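PDB 3ZS6: periplasmic oligopeptide-binding protein from Burkholderia pseudomallei, which probably binds oligopeptides in the periplasm and delivers them to an ABC transporter for uptake, and is seen here with a peptide in its binding site. Local coordinates for residues 17-22 with 89-94; 27-32 with 150-155; 37-42 with 83-88; 100-105 with 113-118; 154-159 with 176-181. One frame throughout, in Å; residues are numbered along the deposited sequence. Where two conformers were deposited one is given.

Interaction 1: 17-22 with 89-94; sequences SLDPAH and WQRLAD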
# COMPACT_ATOMS: atom_id res chain seq x y z
N SER A 17 9.51 -8.64 -3.99
CA SER A 17 9.96 -8.74 -5.37
C SER A 17 10.49 -7.39 -5.81
O SER A 17 10.14 -6.37 -5.21
CB SER A 17 8.78 -9.15 -6.27
OG SER A 17 9.12 -9.16 -7.65
N LEU A 18 11.34 -7.38 -6.83
CA LEU A 18 11.76 -6.13 -7.45
C LEU A 18 11.30 -6.08 -8.91
O LEU A 18 11.70 -5.20 -9.66
CB LEU A 18 13.28 -5.96 -7.36
CG LEU A 18 13.83 -5.71 -5.96
CD1 LEU A 18 15.34 -5.54 -6.00
CD2 LEU A 18 13.17 -4.49 -5.32
N ASP A 19 10.46 -7.05 -9.28
CA ASP A 19 9.79 -7.05 -10.58
C ASP A 19 8.51 -6.21 -10.45
O ASP A 19 7.62 -6.56 -9.67
CB ASP A 19 9.44 -8.50 -10.97
CG ASP A 19 8.85 -8.61 -12.37
OD1 ASP A 19 8.25 -7.62 -12.88
OD2 ASP A 19 8.97 -9.70 -12.97
N PRO A 20 8.42 -5.10 -11.20
CA PRO A 20 7.25 -4.23 -11.09
C PRO A 20 5.93 -4.99 -11.15
O PRO A 20 4.97 -4.58 -10.49
CB PRO A 20 7.39 -3.31 -12.31
CG PRO A 20 8.88 -3.18 -12.46
CD PRO A 20 9.44 -4.55 -12.11
N ALA A 21 5.87 -6.08 -11.91
CA ALA A 21 4.63 -6.84 -12.04
C ALA A 21 4.26 -7.62 -10.78
O ALA A 21 3.12 -8.07 -10.63
CB ALA A 21 4.71 -7.79 -13.23
N HIS A 22 5.21 -7.79 -9.87
CA HIS A 22 4.94 -8.56 -8.66
C HIS A 22 5.10 -7.75 -7.37
O HIS A 22 5.05 -8.30 -6.27
CB HIS A 22 5.80 -9.82 -8.65
CG HIS A 22 5.54 -10.71 -9.83
ND1 HIS A 22 4.36 -11.40 -9.99
CD2 HIS A 22 6.30 -11.00 -10.91
CE1 HIS A 22 4.40 -12.09 -11.12
NE2 HIS A 22 5.56 -11.86 -11.70
N TRP A 89 2.52 -2.86 -19.40
CA TRP A 89 1.12 -2.87 -18.97
C TRP A 89 0.36 -4.10 -19.49
O TRP A 89 -0.44 -4.68 -18.76
CB TRP A 89 0.41 -1.57 -19.37
CG TRP A 89 0.93 -0.37 -18.63
CD1 TRP A 89 2.11 -0.26 -17.95
CD2 TRP A 89 0.27 0.90 -18.48
NE1 TRP A 89 2.24 0.99 -17.40
CE2 TRP A 89 1.12 1.73 -17.71
CE3 TRP A 89 -0.96 1.41 -18.91
CZ2 TRP A 89 0.79 3.05 -17.38
CZ3 TRP A 89 -1.29 2.73 -18.58
CH2 TRP A 89 -0.42 3.53 -17.82
N GLN A 90 0.62 -4.49 -20.74
CA GLN A 90 0.03 -5.71 -21.29
C GLN A 90 0.47 -6.91 -20.44
O GLN A 90 -0.32 -7.80 -20.12
CB GLN A 90 0.44 -5.90 -22.76
CG GLN A 90 -0.27 -4.98 -23.76
CD GLN A 90 0.20 -5.20 -25.19
OE1 GLN A 90 1.05 -6.05 -25.45
NE2 GLN A 90 -0.34 -4.43 -26.13
N ARG A 91 1.75 -6.92 -20.08
CA ARG A 91 2.33 -7.99 -19.26
C ARG A 91 1.65 -8.05 -17.88
O ARG A 91 1.30 -9.13 -17.39
CB ARG A 91 3.84 -7.76 -19.12
CG ARG A 91 4.56 -8.72 -18.19
CD ARG A 91 6.05 -8.45 -18.24
NE ARG A 91 6.81 -9.38 -17.42
CZ ARG A 91 7.31 -9.09 -16.22
NH1 ARG A 91 7.12 -7.88 -15.68
NH2 ARG A 91 7.99 -10.00 -15.55
N LEU A 92 1.47 -6.89 -17.27
CA LEU A 92 0.79 -6.79 -15.99
C LEU A 92 -0.64 -7.33 -16.06
O LEU A 92 -1.10 -8.04 -15.16
CB LEU A 92 0.77 -5.33 -15.52
CG LEU A 92 0.12 -5.05 -14.16
CD1 LEU A 92 0.84 -5.80 -13.05
CD2 LEU A 92 0.10 -3.56 -13.87
N ALA A 93 -1.34 -6.98 -17.14
CA ALA A 93 -2.74 -7.38 -17.33
C ALA A 93 -2.88 -8.88 -17.63
O ALA A 93 -3.86 -9.51 -17.22
CB ALA A 93 -3.37 -6.56 -18.44
N ASP A 94 -1.91 -9.43 -18.34
CA ASP A 94 -1.94 -10.85 -18.73
C ASP A 94 -2.02 -11.80 -17.53
O ASP A 94 -1.10 -11.84 -16.72
CB ASP A 94 -0.67 -11.15 -19.54
CG ASP A 94 -0.68 -12.52 -20.16
OD1 ASP A 94 -1.55 -13.35 -19.81
OD2 ASP A 94 0.21 -12.77 -21.00
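Arg91 meets Asp19 end-on in a two-pronged salt bridge: NH1 donates to OD1 at 3.0 Å and NH2 to OD2 at 2.8 Å. Both bonds are nearly straight and both use syn lone pairs, while the carboxylate and guanidinium planes lie only 2° apart. The side chains approach from opposite directions, and Arg91 runs extended from CG to NE, which carries its charge well beyond the helix 82-93 that bears it. Beside the pair, the methyl of Ala21 comes to 3.4 Å from Arg91 NH1. One helix position on, Leu92 turns its CD1 branch to the same loop and lies 4.0 Å from Ala21 O.

The loop is shaped by two successive turns. In an Asx turn, Ala21 N donates to Asp19 OD1 from above the carboxylate plane, 41° out of it, so that this oxygen serves two donors. Just upstream is an ST turn, in which Ser17 OG accepts from the backbone N of Asp19 at 3.0 Å.

A second shell restrains the partners further. Trp169 NE1 also donates to Asp19 OD2, so both carboxylate oxygens have two partners, an arrangement that would probably favour the ionised acid. Ser99 OG bonds to Ala21 O, and Thr97 OG1 to Arg91 O near the end of the helix. Earlier in the loop, Leu18 packs against Ile31 and Leu35 of helix 26-35.

Interaction 2: 27-32 with 150-155; sequences TGNTIG and AMAPLT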
# COMPACT_ATOMS: atom_id res chain seq x y z
N THR A 27 7.07 -1.52 1.02
CA THR A 27 8.50 -1.73 0.85
C THR A 27 8.87 -1.92 -0.62
O THR A 27 9.83 -1.33 -1.10
CB THR A 27 9.02 -2.93 1.67
OG1 THR A 27 8.90 -2.66 3.08
CG2 THR A 27 10.49 -3.21 1.33
N GLY A 28 8.09 -2.73 -1.34
CA GLY A 28 8.34 -2.97 -2.75
C GLY A 28 8.26 -1.70 -3.59
O GLY A 28 9.07 -1.48 -4.50
N ASN A 29 7.27 -0.86 -3.30
CA ASN A 29 7.13 0.40 -4.02
C ASN A 29 8.24 1.40 -3.69
O ASN A 29 8.76 2.06 -4.59
CB ASN A 29 5.76 1.04 -3.76
CG ASN A 29 4.67 0.42 -4.60
OD1 ASN A 29 4.36 0.91 -5.69
ND2 ASN A 29 4.08 -0.66 -4.10
N THR A 30 8.61 1.51 -2.42
CA THR A 30 9.67 2.45 -2.02
C THR A 30 11.01 2.07 -2.67
O THR A 30 11.66 2.91 -3.30
CB THR A 30 9.86 2.50 -0.50
OG1 THR A 30 8.63 2.89 0.13
CG2 THR A 30 10.96 3.50 -0.14
N ILE A 31 11.41 0.82 -2.51
CA ILE A 31 12.62 0.33 -3.18
C ILE A 31 12.51 0.37 -4.71
O ILE A 31 13.40 0.89 -5.38
CB ILE A 31 12.99 -1.08 -2.71
CG1 ILE A 31 13.33 -1.05 -1.22
CG2 ILE A 31 14.18 -1.62 -3.51
CD1 ILE A 31 13.60 -2.43 -0.62
N GLY A 32 11.43 -0.17 -5.27
CA GLY A 32 11.27 -0.24 -6.71
C GLY A 32 11.25 1.10 -7.44
O GLY A 32 11.68 1.21 -8.60
N ALA A 150 2.38 6.80 -11.31
CA ALA A 150 3.56 7.03 -10.49
C ALA A 150 3.91 5.85 -9.57
O ALA A 150 4.95 5.86 -8.91
CB ALA A 150 3.41 8.32 -9.66
N MET A 151 3.07 4.82 -9.53
CA MET A 151 3.29 3.65 -8.68
C MET A 151 4.15 2.58 -9.36
O MET A 151 4.18 2.50 -10.59
CB MET A 151 1.95 3.05 -8.24
CG MET A 151 1.18 3.89 -7.21
SD MET A 151 2.11 4.18 -5.68
CE MET A 151 2.83 5.78 -5.99
N ALA A 152 4.78 1.73 -8.57
CA ALA A 152 5.74 0.76 -9.10
C ALA A 152 5.19 -0.21 -10.15
O ALA A 152 5.87 -0.49 -11.14
CB ALA A 152 6.44 0.01 -7.97
N PRO A 153 3.97 -0.72 -9.96
CA PRO A 153 3.55 -1.73 -10.94
C PRO A 153 3.29 -1.15 -12.34
O PRO A 153 3.19 -1.93 -13.28
CB PRO A 153 2.26 -2.31 -10.34
CG PRO A 153 2.36 -1.98 -8.86
CD PRO A 153 3.02 -0.62 -8.84
N LEU A 154 3.18 0.17 -12.48
CA LEU A 154 3.01 0.75 -13.82
C LEU A 154 4.31 1.29 -14.43
O LEU A 154 4.29 1.86 -15.53
CB LEU A 154 1.88 1.80 -13.85
CG LEU A 154 0.48 1.25 -13.50
CD1 LEU A 154 -0.58 2.35 -13.51
CD2 LEU A 154 0.08 0.13 -14.46
N THR A 155 5.43 1.10 -13.74
CA THR A 155 6.73 1.41 -14.35
C THR A 155 7.03 0.50 -15.54
O THR A 155 6.48 -0.60 -15.65
CB THR A 155 7.89 1.34 -13.34
OG1 THR A 155 7.97 0.02 -12.78
CG2 THR A 155 7.69 2.37 -12.22
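Asn29 reaches from helix 26-35 to the loop before helix 159-165 and accepts a hydrogen bond from Ala152 N on its OD1, 3.0 Å away. The bond is moderately bent, 155° at the hydrogen, and the donor sits 22° out of the carbonyl plane. The conformation of Asn29 makes this possible: with chi1 at -80°, CG lies opposite the carbonyl carbon and beside the residue's own N, which carries the amide off the flank of the helix. Its ND2 is then directed back to Ser25 O, one helical turn earlier, and the two ends of the amide are committed to different partners.

Three residues of the loop gather about the single oxygen. The methyl of Ala152 approaches Asn29 OD1 to 3.2 Å, closer than Pro153 CD at 3.7 Å. Met151 folds back through bends at both chi2 and chi3 to bring SD near the same oxygen, a doubtful contact because a second conformer was modelled.

The loop has its own internal order, a short 3-10 turn over 152-154. Ala152 O accepts from Thr155 OG1 at 2.7 Å, in the carbonyl plane, and also from Thr155 N at 3.1 Å, so both polar groups of the Ala152 backbone are engaged.

Asn29 also packs on an acidic side chain of the bound peptide, which places the contact beside the binding site. Because the amide donates a hydrogen bond from ND2 and accepts one at OD1, the two bonds settle which way round it sits, and the buried N-H of Ala152 is satisfied.

Interaction 3: 37-42 with 83-88; sequences EGLARI and ADFVYA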
# COMPACT_ATOMS: atom_id res chain seq x y z
N GLU A 37 11.37 4.22 -13.08
CA GLU A 37 10.62 5.47 -13.20
C GLU A 37 9.47 5.30 -14.16
O GLU A 37 9.66 4.87 -15.29
CB GLU A 37 11.53 6.58 -13.71
CG GLU A 37 10.83 7.94 -13.86
CD GLU A 37 11.74 9.00 -14.44
OE1 GLU A 37 12.28 8.78 -15.55
OE2 GLU A 37 11.93 10.04 -13.78
N GLY A 38 8.27 5.64 -13.70
CA GLY A 38 7.08 5.54 -14.52
C GLY A 38 6.83 6.80 -15.32
O GLY A 38 7.70 7.68 -15.39
N LEU A 39 5.65 6.91 -15.92
CA LEU A 39 5.26 8.12 -16.65
C LEU A 39 5.40 9.36 -15.77
O LEU A 39 5.88 10.41 -16.21
CB LEU A 39 3.82 7.99 -17.17
CG LEU A 39 3.60 6.88 -18.21
CD1 LEU A 39 2.10 6.63 -18.52
CD2 LEU A 39 4.38 7.17 -19.50
N ALA A 40 4.97 9.22 -14.52
CA ALA A 40 5.04 10.29 -13.53
C ALA A 40 5.73 9.80 -12.25
O ALA A 40 5.97 8.60 -12.09
CB ALA A 40 3.63 10.79 -13.21
N ARG A 41 6.05 10.74 -11.36
CA ARG A 41 6.60 10.41 -10.04
C ARG A 41 5.83 11.17 -8.96
O ARG A 41 5.20 12.19 -9.24
CB ARG A 41 8.08 10.84 -9.92
CG ARG A 41 9.06 10.20 -10.88
CD ARG A 41 10.50 10.38 -10.37
NE ARG A 41 10.80 11.77 -10.01
CZ ARG A 41 11.02 12.22 -8.78
NH1 ARG A 41 11.00 11.38 -7.74
NH2 ARG A 41 11.28 13.51 -8.57
N ILE A 42 5.90 10.68 -7.73
CA ILE A 42 5.44 11.45 -6.57
C ILE A 42 6.66 12.02 -5.88
O ILE A 42 7.54 11.26 -5.47
CB ILE A 42 4.69 10.59 -5.55
CG1 ILE A 42 3.52 9.86 -6.22
CG2 ILE A 42 4.22 11.46 -4.35
CD1 ILE A 42 2.53 10.80 -6.95
N ALA A 83 6.89 1.97 -26.51
CA ALA A 83 6.79 0.53 -26.61
C ALA A 83 7.06 -0.17 -25.27
O ALA A 83 6.45 -1.19 -24.96
CB ALA A 83 7.73 0.00 -27.69
N ASP A 84 7.97 0.40 -24.47
CA ASP A 84 8.31 -0.21 -23.18
C ASP A 84 7.12 -0.21 -22.22
O ASP A 84 6.95 -1.14 -21.42
CB ASP A 84 9.50 0.49 -22.53
CG ASP A 84 10.79 0.30 -23.33
OD1 ASP A 84 11.06 -0.84 -23.77
OD2 ASP A 84 11.52 1.30 -23.52
N PHE A 85 6.29 0.83 -22.29
CA PHE A 85 5.11 0.91 -21.44
C PHE A 85 3.98 0.01 -21.93
O PHE A 85 3.32 -0.67 -21.13
CB PHE A 85 4.65 2.37 -21.28
CG PHE A 85 5.56 3.21 -20.42
CD1 PHE A 85 6.66 3.86 -20.98
CD2 PHE A 85 5.34 3.32 -19.05
CE1 PHE A 85 7.51 4.62 -20.18
CE2 PHE A 85 6.19 4.07 -18.25
CZ PHE A 85 7.27 4.72 -18.82
N VAL A 86 3.75 -0.01 -23.24
CA VAL A 86 2.76 -0.91 -23.82
C VAL A 86 3.05 -2.35 -23.37
O VAL A 86 2.16 -3.06 -22.89
CB VAL A 86 2.72 -0.82 -25.37
CG1 VAL A 86 1.80 -1.88 -25.96
CG2 VAL A 86 2.28 0.58 -25.83
N TYR A 87 4.31 -2.76 -23.51
CA TYR A 87 4.74 -4.09 -23.10
C TYR A 87 4.51 -4.35 -21.61
O TYR A 87 3.94 -5.37 -21.23
CB TYR A 87 6.22 -4.31 -23.44
CG TYR A 87 6.80 -5.55 -22.80
CD1 TYR A 87 6.56 -6.82 -23.34
CD2 TYR A 87 7.59 -5.47 -21.66
CE1 TYR A 87 7.08 -7.96 -22.76
CE2 TYR A 87 8.12 -6.60 -21.07
CZ TYR A 87 7.86 -7.85 -21.62
OH TYR A 87 8.39 -8.98 -21.04
N ALA A 88 4.94 -3.41 -20.78
CA ALA A 88 4.84 -3.55 -19.33
C ALA A 88 3.40 -3.71 -18.88
O ALA A 88 3.10 -4.57 -18.06
CB ALA A 88 5.50 -2.36 -18.62
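Glu37, whose carboxylate is gripped by Tyr200 OH at OE2 and by Trp201 NE1 at OE1, begins the chain that passes Phe85, its carbonyl O standing 4.3 Å from Phe85 CZ. The setting is a helix laid on a beta-sheet: helix 82-93 covers part of the five-stranded antiparallel sheet in which strand 40-42 is an outermost strand.

Between helix and sheet, the side-chain contact is apolar. With Phe85 chi1 at -72°, CG is turned opposite the carbonyl carbon and the ring is carried to the turn that leads into the strand. Leu39 then places one branch over the ring. CD2 lies 3.8 Å from the centroid and 11° off the normal, a well-centred CH-pi contact, while the two side chains slide past each other in opposite directions. Gly38 C comes near the ring plane at the edge.

The backbone of Leu39 is hydrogen-bonded with Gly51 and Ala53 of strand 48-60, and its side chain also touches Phe66, Leu68 and Ile134. Phe85 touches Ile134 as well, so these three side chains pack together between helix and sheet. The backbone borders the ring too, with Leu39 N 3.7 Å from Phe85 CE2.

Interaction 4: 100-105 with 113-118; sequences KYTILV and AIIAGK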
# COMPACT_ATOMS: atom_id res chain seq x y z
N LYS A 100 -0.31 -10.12 -8.68
CA LYS A 100 -1.30 -9.87 -7.64
C LYS A 100 -1.72 -8.41 -7.60
O LYS A 100 -2.50 -8.01 -6.73
CB LYS A 100 -0.76 -10.30 -6.27
CG LYS A 100 -0.65 -11.81 -6.09
CD LYS A 100 -2.02 -12.46 -6.24
CE LYS A 100 -2.02 -13.90 -5.74
NZ LYS A 100 -3.39 -14.50 -5.82
N TYR A 101 -1.22 -7.60 -8.52
CA TYR A 101 -1.53 -6.17 -8.51
C TYR A 101 -2.14 -5.66 -9.80
O TYR A 101 -1.79 -4.59 -10.27
CB TYR A 101 -0.30 -5.33 -8.15
CG TYR A 101 -0.59 -4.24 -7.13
CD1 TYR A 101 -0.58 -4.53 -5.77
CD2 TYR A 101 -0.90 -2.94 -7.52
CE1 TYR A 101 -0.85 -3.55 -4.83
CE2 TYR A 101 -1.16 -1.95 -6.58
CZ TYR A 101 -1.13 -2.27 -5.23
OH TYR A 101 -1.40 -1.32 -4.27
N THR A 102 -3.07 -6.42 -10.36
CA THR A 102 -3.75 -5.99 -11.58
C THR A 102 -4.69 -4.79 -11.35
O THR A 102 -5.17 -4.18 -12.30
CB THR A 102 -4.55 -7.14 -12.22
OG1 THR A 102 -5.44 -7.70 -11.25
CG2 THR A 102 -3.60 -8.24 -12.72
N ILE A 103 -4.94 -4.46 -10.09
CA ILE A 103 -5.88 -3.38 -9.77
C ILE A 103 -5.53 -2.05 -10.44
O ILE A 103 -6.43 -1.32 -10.87
CB ILE A 103 -6.04 -3.17 -8.24
CG1 ILE A 103 -4.67 -2.91 -7.59
CG2 ILE A 103 -6.73 -4.40 -7.60
CD1 ILE A 103 -4.74 -2.55 -6.12
N LEU A 104 -4.24 -1.73 -10.53
CA LEU A 104 -3.84 -0.44 -11.10
C LEU A 104 -4.10 -0.33 -12.61
O LEU A 104 -4.41 0.75 -13.10
CB LEU A 104 -2.36 -0.13 -10.80
CG LEU A 104 -2.08 0.33 -9.37
CD1 LEU A 104 -0.62 0.74 -9.20
CD2 LEU A 104 -3.01 1.46 -8.98
N VAL A 105 -3.97 -1.44 -13.33
CA VAL A 105 -4.19 -1.41 -14.77
C VAL A 105 -5.67 -1.62 -15.08
O VAL A 105 -6.12 -1.47 -16.21
CB VAL A 105 -3.33 -2.46 -15.49
CG1 VAL A 105 -3.94 -3.85 -15.33
CG2 VAL A 105 -3.17 -2.09 -16.96
N ALA A 113 -11.55 -7.61 -18.99
CA ALA A 113 -11.74 -8.76 -19.86
C ALA A 113 -10.43 -9.54 -20.01
O ALA A 113 -10.42 -10.77 -20.01
CB ALA A 113 -12.27 -8.32 -21.21
N ILE A 114 -9.32 -8.82 -20.14
CA ILE A 114 -8.02 -9.45 -20.29
C ILE A 114 -7.62 -10.23 -19.03
O ILE A 114 -7.21 -11.38 -19.10
CB ILE A 114 -6.96 -8.39 -20.62
CG1 ILE A 114 -7.23 -7.80 -22.01
CG2 ILE A 114 -5.55 -8.98 -20.52
CD1 ILE A 114 -6.54 -6.47 -22.26
N ILE A 115 -7.74 -9.58 -17.88
CA ILE A 115 -7.47 -10.21 -16.59
C ILE A 115 -8.31 -11.48 -16.43
O ILE A 115 -7.84 -12.48 -15.88
CB ILE A 115 -7.78 -9.23 -15.44
CG1 ILE A 115 -6.77 -8.08 -15.47
CG2 ILE A 115 -7.79 -9.96 -14.08
CD1 ILE A 115 -7.21 -6.85 -14.69
N ALA A 116 -9.54 -11.44 -16.92
CA ALA A 116 -10.44 -12.58 -16.84
C ALA A 116 -10.12 -13.63 -17.90
O ALA A 116 -10.69 -14.72 -17.91
CB ALA A 116 -11.89 -12.12 -16.97
N GLY A 117 -9.21 -13.30 -18.82
CA GLY A 117 -8.83 -14.23 -19.86
C GLY A 117 -9.80 -14.30 -21.03
O GLY A 117 -9.76 -15.23 -21.83
N LYS A 118 -10.68 -13.30 -21.14
CA LYS A 118 -11.67 -13.29 -22.22
C LYS A 118 -11.13 -12.62 -23.48
O LYS A 118 -11.62 -12.87 -24.58
CB LYS A 118 -12.96 -12.61 -21.76
CG LYS A 118 -13.60 -13.26 -20.54
CD LYS A 118 -14.88 -12.56 -20.14
CE LYS A 118 -15.43 -13.12 -18.83
NZ LYS A 118 -16.60 -12.35 -18.32
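Ile115 meets Thr102 tip to tip, and its long branch carries almost the whole contact. The bond from CA to CB already points at the 100-105 segment. With chi1 at -68°, CG1 stands opposite the carbonyl carbon, and there it lies 4.0 Å from Thr102 CB and 4.2 Å from Thr102 CG2. A further step, nearly extended, brings CD1 to 3.6 Å from Thr102 CB. The same methyl is 4.0 Å from Thr102 OG1 and looser against Val105, 4.5 Å from CG1. The contact is van der Waals in kind, with the threonine presenting its carbon centre.

Just beyond Ile115 the helix closes in a Schellman motif: Gly117 N bonds to Ile114 O and Lys118 N to Ala113 O, each at 2.8 Å, and Gly117 takes the positive phi that this ending needs.

Around this pair the chain is folded compactly. Helix 82-93 lies beside both segments, Val105 packing on Leu92 and Ile114 on Ala93. Ile103, whose CB points away from the 113-118 segment, and Tyr101 touch Trp406 of strand 401-407, while Tyr101 OH bonds to Asp409 and weakly to the backbone of the bound peptide. The 100-105 segment is thus held between short helix 111-115 and the peptide site.

Interaction 5: 154-159 with 176-181; sequences LTPVNK and VSNGPY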
# COMPACT_ATOMS: atom_id res chain seq x y z
N LEU A 154 3.18 0.17 -12.48
CA LEU A 154 3.01 0.75 -13.82
C LEU A 154 4.31 1.29 -14.43
O LEU A 154 4.29 1.86 -15.53
CB LEU A 154 1.88 1.80 -13.85
CG LEU A 154 0.48 1.25 -13.50
CD1 LEU A 154 -0.58 2.35 -13.51
CD2 LEU A 154 0.08 0.13 -14.46
N THR A 155 5.43 1.10 -13.74
CA THR A 155 6.73 1.41 -14.35
C THR A 155 7.03 0.50 -15.54
O THR A 155 6.48 -0.60 -15.65
CB THR A 155 7.89 1.34 -13.34
OG1 THR A 155 7.97 0.02 -12.78
CG2 THR A 155 7.69 2.37 -12.22
N PRO A 156 7.91 0.96 -16.45
CA PRO A 156 8.19 0.16 -17.64
C PRO A 156 9.12 -0.99 -17.31
O PRO A 156 9.82 -0.95 -16.30
CB PRO A 156 8.87 1.15 -18.59
CG PRO A 156 9.52 2.15 -17.67
CD PRO A 156 8.64 2.24 -16.44
N VAL A 157 9.09 -2.02 -18.16
CA VAL A 157 9.97 -3.17 -18.03
C VAL A 157 10.66 -3.45 -19.36
O VAL A 157 10.07 -3.27 -20.42
CB VAL A 157 9.18 -4.42 -17.62
CG1 VAL A 157 10.08 -5.63 -17.60
CG2 VAL A 157 8.54 -4.19 -16.25
N ASN A 158 11.91 -3.89 -19.30
CA ASN A 158 12.72 -4.13 -20.49
C ASN A 158 12.50 -5.53 -21.05
O ASN A 158 13.01 -6.51 -20.52
CB ASN A 158 14.20 -3.89 -20.17
CG ASN A 158 15.10 -4.00 -21.39
OD1 ASN A 158 15.38 -5.10 -21.88
ND2 ASN A 158 15.58 -2.86 -21.88
N LYS A 159 11.73 -5.60 -22.14
CA LYS A 159 11.34 -6.88 -22.73
C LYS A 159 12.53 -7.82 -22.97
O LYS A 159 12.47 -9.01 -22.66
CB LYS A 159 10.59 -6.62 -24.04
CG LYS A 159 10.35 -7.85 -24.90
CD LYS A 159 9.96 -7.45 -26.33
CE LYS A 159 9.95 -8.65 -27.26
NZ LYS A 159 9.86 -8.24 -28.70
N VAL A 176 17.84 -4.80 -15.61
CA VAL A 176 17.88 -3.58 -16.41
C VAL A 176 16.71 -2.73 -15.94
O VAL A 176 15.57 -3.20 -15.91
CB VAL A 176 17.71 -3.89 -17.90
CG1 VAL A 176 17.63 -2.60 -18.71
CG2 VAL A 176 18.87 -4.77 -18.40
N SER A 177 17.00 -1.50 -15.54
CA SER A 177 15.97 -0.63 -14.97
C SER A 177 16.25 0.82 -15.37
O SER A 177 17.33 1.12 -15.86
CB SER A 177 15.91 -0.78 -13.45
OG SER A 177 17.06 -0.23 -12.83
N ASN A 178 15.28 1.70 -15.16
CA ASN A 178 15.40 3.04 -15.74
C ASN A 178 15.30 4.20 -14.74
O ASN A 178 15.22 5.36 -15.15
CB ASN A 178 14.34 3.24 -16.82
CG ASN A 178 12.95 3.41 -16.23
OD1 ASN A 178 12.57 2.70 -15.31
ND2 ASN A 178 12.20 4.38 -16.76
N GLY A 179 15.31 3.88 -13.45
CA GLY A 179 15.20 4.91 -12.42
C GLY A 179 16.51 5.62 -12.13
O GLY A 179 17.50 5.40 -12.83
N PRO A 180 16.53 6.46 -11.08
CA PRO A 180 17.73 7.23 -10.74
C PRO A 180 18.86 6.37 -10.15
O PRO A 180 19.99 6.84 -10.09
CB PRO A 180 17.22 8.24 -9.71
CG PRO A 180 16.00 7.58 -9.11
CD PRO A 180 15.38 6.79 -10.22
N TYR A 181 18.54 5.14 -9.74
CA TYR A 181 19.52 4.24 -9.14
C TYR A 181 19.57 2.88 -9.84
O TYR A 181 18.58 2.44 -10.42
CB TYR A 181 19.25 4.06 -7.63
CG TYR A 181 19.34 5.36 -6.89
CD1 TYR A 181 20.56 5.82 -6.38
CD2 TYR A 181 18.22 6.18 -6.74
CE1 TYR A 181 20.66 7.04 -5.73
CE2 TYR A 181 18.30 7.40 -6.08
CZ TYR A 181 19.52 7.82 -5.59
OH TYR A 181 19.61 9.03 -4.94
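Asn158 and Asn178 supply the two flat amides of this contact, each met by an aliphatic group. Val176 CG1 lies over one face of the Asn158 amide, 3.8 Å from ND2 and 3.9 Å from CG, with the side chains crossing at a slant. Pro156 CG approaches the Asn178 amide from above its plane but displaced to its outer end, 3.6 Å from ND2, and here the side chains cross at about a right angle.

Asn158 is the N-cap of helix 159-165. Its CG stands opposite the backbone N, chi1 -175°, and OD1 accepts from Ala161 N in the first turn. The capping bond fixes the rotation of the amide whose face Val176 covers; Val176 also touches Ala161.

Asn178 has a different polar partner. Its CG is turned in between the backbone N and the carbonyl carbon, chi1 74°, and its OD1 accepts from Glu37 N, ahead of strand 40-42. The amide therefore ties the 176-181 segment to a neighbouring loop, while ND2, which is itself hydrogen-bonded outside the two segments, packs against Pro156 CG. The same segment also bonds to helix 26-35, with Ser177 OG and Gly179 both engaging Leu35.

The pairing is thus between two extended loops on either side of helix 159-165 in sequence, joined by side-chain packing alone. Pro156 is itself wedged between Asn178 and helix 82-93: its CD atom lies 3.6 Å from Phe85 CE2.

The five contacts crowd one lobe of the chain. Interactions 3 and 5 have centres about 8 Å apart, while interactions 4 and 5, the widest pair, are about 21 Å apart. Helix 82-93 serves both interactions 1 and 3 and touches the other three. The 150-159 loop links interactions 2 and 5 through Leu154 and Thr155, and Leu154 O receives Trp89 NE1 from interaction 1. Along the chain interactions 1 and 2 cross, and interaction 3 lies within the span of each. Chain segments distant in sequence are thereby packed together, and interactions 2 and 4 bring this framework to the bound peptide.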